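Local atomic coordinates of Aac(6')-ib (Escherichia coli, PDB entry 2BUE), a protein that probably transfers the acetyl group of acetyl-CoA to the 6'-amino group of aminoglycosides such as kanamycin B, conferring resistance to these antibiotics. Residues 94-98 and 99-103. The protein carries 2 engineered substitutions. Residues are numbered along the deposited sequence; the frame is centred on the assembly and turned at random.
With RIO (ribostamycin), chain C.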
loop_
_atom_site.group_PDB
_atom_site.type_symbol
_atom_site.label_atom_id
_atom_site.label_comp_id
_atom_site.label_asym_id
_atom_site.label_seq_id
_atom_site.Cartn_x
_atom_site.Cartn_y
_atom_site.Cartn_z
ATOM N N GLN A 94 1.501 -3.514 -0.763
ATOM C CA GLN A 94 0.490 -4.527 -1.068
ATOM C C GLN A 94 -0.647 -3.860 -1.804
ATOM O O GLN A 94 -0.906 -2.657 -1.599
ATOM C CB GLN A 94 -0.006 -5.227 0.199
ATOM C CG GLN A 94 -0.571 -4.258 1.250
ATOM C CD GLN A 94 -1.058 -4.964 2.503
ATOM O OE1 GLN A 94 -0.462 -5.955 2.963
ATOM N NE2 GLN A 94 -2.119 -4.427 3.094
ATOM N N SER A 95 -1.278 -4.619 -2.702
ATOM C CA SER A 95 -2.522 -4.190 -3.316
ATOM C C SER A 95 -3.617 -5.197 -2.949
ATOM O O SER A 95 -3.336 -6.381 -2.696
ATOM C CB SER A 95 -2.395 -4.074 -4.840
ATOM O OG SER A 95 -2.054 -5.323 -5.428
ATOM N N TYR A 96 -4.867 -4.754 -2.940
ATOM C CA TYR A 96 -5.952 -5.648 -2.568
ATOM C C TYR A 96 -7.193 -5.343 -3.387
ATOM O O TYR A 96 -7.382 -4.202 -3.858
ATOM C CB TYR A 96 -6.238 -5.640 -1.032
ATOM C CG TYR A 96 -6.593 -4.263 -0.506
ATOM C CD1 TYR A 96 -7.922 -3.809 -0.563
ATOM C CD2 TYR A 96 -5.608 -3.417 0.050
ATOM C CE1 TYR A 96 -8.275 -2.532 -0.114
ATOM C CE2 TYR A 96 -5.977 -2.111 0.513
ATOM C CZ TYR A 96 -7.297 -1.695 0.419
ATOM O OH TYR A 96 -7.700 -0.448 0.845
ATOM N N VAL A 97 -8.015 -6.373 -3.582
ATOM C CA VAL A 97 -9.330 -6.174 -4.184
ATOM C C VAL A 97 -10.265 -5.705 -3.071
ATOM O O VAL A 97 -10.578 -6.456 -2.148
ATOM C CB VAL A 97 -9.857 -7.490 -4.836
ATOM C CG1 VAL A 97 -11.276 -7.255 -5.422
ATOM C CG2 VAL A 97 -8.875 -7.948 -5.934
ATOM N N ALA A 98 -10.757 -4.471 -3.178
ATOM C CA ALA A 98 -11.558 -3.900 -2.091
ATOM C C ALA A 98 -12.853 -4.708 -1.806
ATOM O O ALA A 98 -13.180 -4.977 -0.660
ATOM C CB ALA A 98 -11.879 -2.433 -2.393
ATOM N N LEU A 99 -13.567 -5.102 -2.861
ATOM C CA LEU A 99 -14.780 -5.907 -2.722
ATOM C C LEU A 99 -14.506 -7.263 -2.015
ATOM O O LEU A 99 -15.397 -7.812 -1.336
ATOM C CB LEU A 99 -15.400 -6.094 -4.107
ATOM C CG LEU A 99 -16.819 -6.636 -4.224
ATOM C CD1 LEU A 99 -17.774 -5.650 -3.607
ATOM C CD2 LEU A 99 -17.152 -6.849 -5.701
ATOM N N GLY A 100 -13.256 -7.736 -2.110
ATOM C CA GLY A 100 -12.771 -9.028 -1.532
ATOM C C GLY A 100 -12.064 -9.029 -0.177
ATOM O O GLY A 100 -11.416 -10.014 0.213
ATOM N N SER A 101 -12.248 -7.954 0.583
ATOM C CA SER A 101 -11.529 -7.776 1.834
ATOM C C SER A 101 -12.241 -8.462 2.998
ATOM O O SER A 101 -13.407 -8.829 2.884
ATOM C CB SER A 101 -11.355 -6.281 2.089
ATOM O OG SER A 101 -10.688 -5.697 0.981
ATOM N N GLY A 102 -11.543 -8.588 4.126
ATOM C CA GLY A 102 -12.112 -9.211 5.343
ATOM C C GLY A 102 -13.365 -8.521 5.871
ATOM O O GLY A 102 -13.672 -7.400 5.480
ATOM N N ASP A 103 -14.079 -9.202 6.769
ATOM C CA ASP A 103 -15.265 -8.647 7.414
ATOM C C ASP A 103 -14.984 -7.242 7.965
ATOM O O ASP A 103 -13.970 -6.997 8.624
ATOM C CB ASP A 103 -15.723 -9.569 8.563
ATOM C CG ASP A 103 -17.213 -9.412 8.922
ATOM O OD1 ASP A 103 -17.958 -8.662 8.243
ATOM O OD2 ASP A 103 -17.651 -10.069 9.900
HETATM O O1 RIO C . -1.030 -5.752 6.403
HETATM C C1 RIO C . -1.412 -7.045 5.912
HETATM C C2 RIO C . -2.629 -7.527 6.713
HETATM O O2 RIO C . -3.438 -6.425 7.173
HETATM C C3 RIO C . -4.473 -6.157 6.213
HETATM O O3 RIO C . -4.190 -4.944 5.485
HETATM C C4 RIO C . -5.291 -3.953 5.530
HETATM C C5 RIO C . -6.339 -4.200 4.408
HETATM O O4 RIO C . -6.957 -5.464 4.577
HETATM C C6 RIO C . -7.419 -3.107 4.307
HETATM N N1 RIO C . -8.247 -3.360 3.093
HETATM C C7 RIO C . -6.757 -1.707 4.191
HETATM C C8 RIO C . -5.810 -1.461 5.384
HETATM N N2 RIO C . -5.261 -0.080 5.276
HETATM C C9 RIO C . -4.665 -2.532 5.417
HETATM O O5 RIO C . -3.941 -2.274 6.655
HETATM C C10 RIO C . -2.524 -2.398 6.527
HETATM O O6 RIO C . -1.949 -1.197 6.072
HETATM C C11 RIO C . -1.987 -0.065 7.013
HETATM C C12 RIO C . -1.158 1.064 6.356
HETATM N N3 RIO C . -1.938 1.728 5.300
HETATM C C13 RIO C . -1.384 -0.462 8.395
HETATM O O7 RIO C . -1.609 0.637 9.310
HETATM C C14 RIO C . -2.063 -1.750 8.921
HETATM O O8 RIO C . -1.558 -2.153 10.227
HETATM C C15 RIO C . -1.950 -2.885 7.891
HETATM N N4 RIO C . -2.635 -4.102 8.327
HETATM C C16 RIO C . -4.551 -7.419 5.314
HETATM O O9 RIO C . -5.850 -7.963 5.489
HETATM C C17 RIO C . -3.589 -8.427 5.968
HETATM O O10 RIO C . -4.344 -9.182 6.955
HETATM O O HOH W 1 -8.778 -7.405 0.363
HETATM O O HOH W 2 -14.780 -6.053 1.253
#
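Val-97 and Gly-100 close a type I beta turn where strand 88-97 of the GNAT fold runs out into the loop leading to strand 114-121. Gly-100 N donates to Val-97 O at 3.0 Å, and a weak second bond from Ser-101 N to Ala-98 O starts an overlapping turn. This curl brings Ser-101, a residue of the ribostamycin pocket, back over the strand end. Its CB packs 3.5 Å from Ala-98 O. With OG anti to its own carbonyl carbon (chi1 -57°), the hydroxyl then swings in among Val-97 O, Ala-98 O and the Tyr-96 ring, which it approaches obliquely, OG lying 3.7 Å from CD1. The hydroxyl proton goes to a water 2.6 Å from Ser-101 OG, and that water donates in turn to Val-97 O, so this carbonyl receives both the turn N-H and a water. A second water lies 2.7 Å from Ala-98 O, to which it can donate, and accepts from Ser-101 N.

One face of the Tyr-96 ring meets ribostamycin N1, 3.2 Å above the ring plane and offset toward the rim, while the phenol OH is hydrogen-bonded to Gln-153. Further back along the strand, the extended Gln-94 side chain is hydrogen-bonded through NE2 to Asp-118 OD2, whose other carboxylate oxygen, OD1, is bonded to the drug, and NE2 also donates to ribostamycin O3 at 3.2 Å.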